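Local coordinates for DUF574 domain-containing protein (Thermobifida fusca, PDB 2QE6) that is a putative methyltransferase that binds S-adenosylmethionine and probably uses it as a methyl donor, its substrate being unknown, at residues S9-P14 against L117-A122. The protein carries 1 engineered substitution. Residues are numbered along the deposited sequence; the frame is centred on the assembly and turned at random.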
loop_
_atom_site.group_PDB
_atom_site.type_symbol
_atom_site.label_atom_id
_atom_site.label_comp_id
_atom_site.label_asym_id
_atom_site.label_seq_id
_atom_site.Cartn_x
_atom_site.Cartn_y
_atom_site.Cartn_z
ATOM N N SER A 9 -16.293 -9.458 -24.467
ATOM C CA SER A 9 -14.994 -8.938 -23.908
ATOM C C SER A 9 -14.401 -9.881 -22.864
ATOM O O SER A 9 -15.092 -10.273 -21.919
ATOM C CB SER A 9 -15.192 -7.567 -23.259
ATOM O OG SER A 9 -14.103 -7.272 -22.401
ATOM N N VAL A 10 -13.118 -10.222 -23.006
ATOM C CA VAL A 10 -12.496 -11.213 -22.113
ATOM C C VAL A 10 -11.758 -10.580 -20.900
ATOM O O VAL A 10 -11.642 -11.249 -19.872
ATOM C CB VAL A 10 -11.623 -12.280 -22.907
ATOM C CG1 VAL A 10 -12.473 -12.992 -23.963
ATOM C CG2 VAL A 10 -10.385 -11.659 -23.555
ATOM N N TRP A 11 -11.310 -9.313 -21.001
ATOM C CA TRP A 11 -10.596 -8.623 -19.893
ATOM C C TRP A 11 -10.656 -7.090 -19.961
ATOM O O TRP A 11 -10.479 -6.533 -21.018
ATOM C CB TRP A 11 -9.101 -9.017 -19.845
ATOM C CG TRP A 11 -8.510 -8.585 -18.523
ATOM C CD1 TRP A 11 -7.869 -7.406 -18.237
ATOM C CD2 TRP A 11 -8.631 -9.291 -17.297
ATOM N NE1 TRP A 11 -7.570 -7.344 -16.892
ATOM C CE2 TRP A 11 -8.030 -8.487 -16.285
ATOM C CE3 TRP A 11 -9.214 -10.516 -16.941
ATOM C CZ2 TRP A 11 -7.967 -8.891 -14.943
ATOM C CZ3 TRP A 11 -9.143 -10.922 -15.602
ATOM C CH2 TRP A 11 -8.535 -10.104 -14.624
ATOM N N PRO A 12 -10.880 -6.391 -18.828
ATOM C CA PRO A 12 -11.230 -6.879 -17.500
ATOM C C PRO A 12 -12.572 -7.605 -17.543
ATOM O O PRO A 12 -13.330 -7.416 -18.514
ATOM C CB PRO A 12 -11.321 -5.611 -16.648
ATOM C CG PRO A 12 -10.651 -4.544 -17.415
ATOM C CD PRO A 12 -10.751 -4.925 -18.855
ATOM N N PRO A 13 -12.855 -8.457 -16.535
ATOM C CA PRO A 13 -14.037 -9.326 -16.691
ATOM C C PRO A 13 -15.311 -8.484 -16.633
ATOM O O PRO A 13 -15.519 -7.776 -15.649
ATOM C CB PRO A 13 -13.948 -10.306 -15.500
ATOM C CG PRO A 13 -12.575 -10.091 -14.889
ATOM C CD PRO A 13 -12.152 -8.702 -15.261
ATOM N N PRO A 14 -16.147 -8.555 -17.686
ATOM C CA PRO A 14 -17.350 -7.714 -17.764
ATOM C C PRO A 14 -18.293 -7.893 -16.561
ATOM O O PRO A 14 -18.949 -6.935 -16.162
ATOM C CB PRO A 14 -18.027 -8.176 -19.054
ATOM C CG PRO A 14 -16.989 -8.898 -19.816
ATOM C CD PRO A 14 -16.028 -9.463 -18.840
ATOM N N LEU A 117 -7.799 -10.582 -6.875
ATOM C CA LEU A 117 -7.780 -12.055 -6.819
ATOM C C LEU A 117 -7.914 -12.676 -8.199
ATOM O O LEU A 117 -7.214 -13.640 -8.526
ATOM C CB LEU A 117 -8.880 -12.594 -5.906
ATOM C CG LEU A 117 -9.013 -14.118 -5.755
ATOM C CD1 LEU A 117 -7.653 -14.833 -5.484
ATOM C CD2 LEU A 117 -10.071 -14.461 -4.683
ATOM N N THR A 118 -8.816 -12.144 -9.021
ATOM C CA THR A 118 -9.022 -12.734 -10.325
ATOM C C THR A 118 -7.787 -12.656 -11.223
ATOM O O THR A 118 -7.471 -13.613 -11.921
ATOM C CB THR A 118 -10.252 -12.138 -11.034
ATOM O OG1 THR A 118 -11.357 -12.208 -10.137
ATOM C CG2 THR A 118 -10.582 -12.943 -12.295
ATOM N N HIS A 119 -7.099 -11.524 -11.215
ATOM C CA HIS A 119 -5.907 -11.361 -12.045
ATOM C C HIS A 119 -4.759 -12.197 -11.470
ATOM O O HIS A 119 -4.044 -12.921 -12.210
ATOM C CB HIS A 119 -5.503 -9.867 -12.124
ATOM C CG HIS A 119 -4.584 -9.557 -13.271
ATOM N ND1 HIS A 119 -4.503 -8.306 -13.840
ATOM C CD2 HIS A 119 -3.749 -10.351 -13.990
ATOM C CE1 HIS A 119 -3.629 -8.331 -14.831
ATOM N NE2 HIS A 119 -3.165 -9.564 -14.949
ATOM N N GLY A 120 -4.629 -12.120 -10.150
ATOM C CA GLY A 120 -3.483 -12.641 -9.414
ATOM C C GLY A 120 -3.443 -14.148 -9.316
ATOM O O GLY A 120 -2.357 -14.732 -9.369
ATOM N N ARG A 121 -4.624 -14.762 -9.167
ATOM C CA ARG A 121 -4.753 -16.188 -8.897
ATOM C C ARG A 121 -4.055 -16.888 -10.032
ATOM O O ARG A 121 -3.264 -17.788 -9.815
ATOM C CB ARG A 121 -6.224 -16.620 -8.805
ATOM N N ALA A 122 -4.348 -16.407 -11.241
ATOM C CA ALA A 122 -3.617 -16.726 -12.476
ATOM C C ALA A 122 -2.104 -16.625 -12.268
ATOM O O ALA A 122 -1.401 -17.642 -12.267
ATOM C CB ALA A 122 -4.063 -15.751 -13.600
#
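P13 and T118 bring the two backbones nearest, their CA atoms 8.8 Å apart, so the proline-rich N-terminal loop and helix 114-124 meet mainly through side chains. W11 provides most of the contact from the loop side. With CG anti to its own N (chi1 -166°), the indole reaches the helix benzo end first, and the W11 and H119 side chains run across each other at about a right angle. Their rings form a T-shaped pair, the six-membered ring of W11 giving its edge to the imidazole face, with centroids 5.0 Å apart and planes at 64°. The closest atoms are W11 CZ2 and H119 ND1, at 3.7 Å. W11 CH2 also lies 3.9 Å from both CA and CB of H119. T118 adds its methyl: CG2 lies at the indole edge, 4.1 Å from W11 CZ3, while its OG1 bonds back to P114 O. P13 CD and P12 CB lie over one indole face, toward its rim, and with that packing a hydrogen bond from W11 NE1 to D35 OD1 probably limits the ring's rotation. An alanine in place of W11 would probably leave the imidazole face without its aromatic partner and D35 without this bond. This is surface packing of the loop before helix 23-30 onto the crossover helix joining parallel strands 106-111 and 130-134, a beta-alpha-beta unit of the Rossmann-like methyltransferase fold.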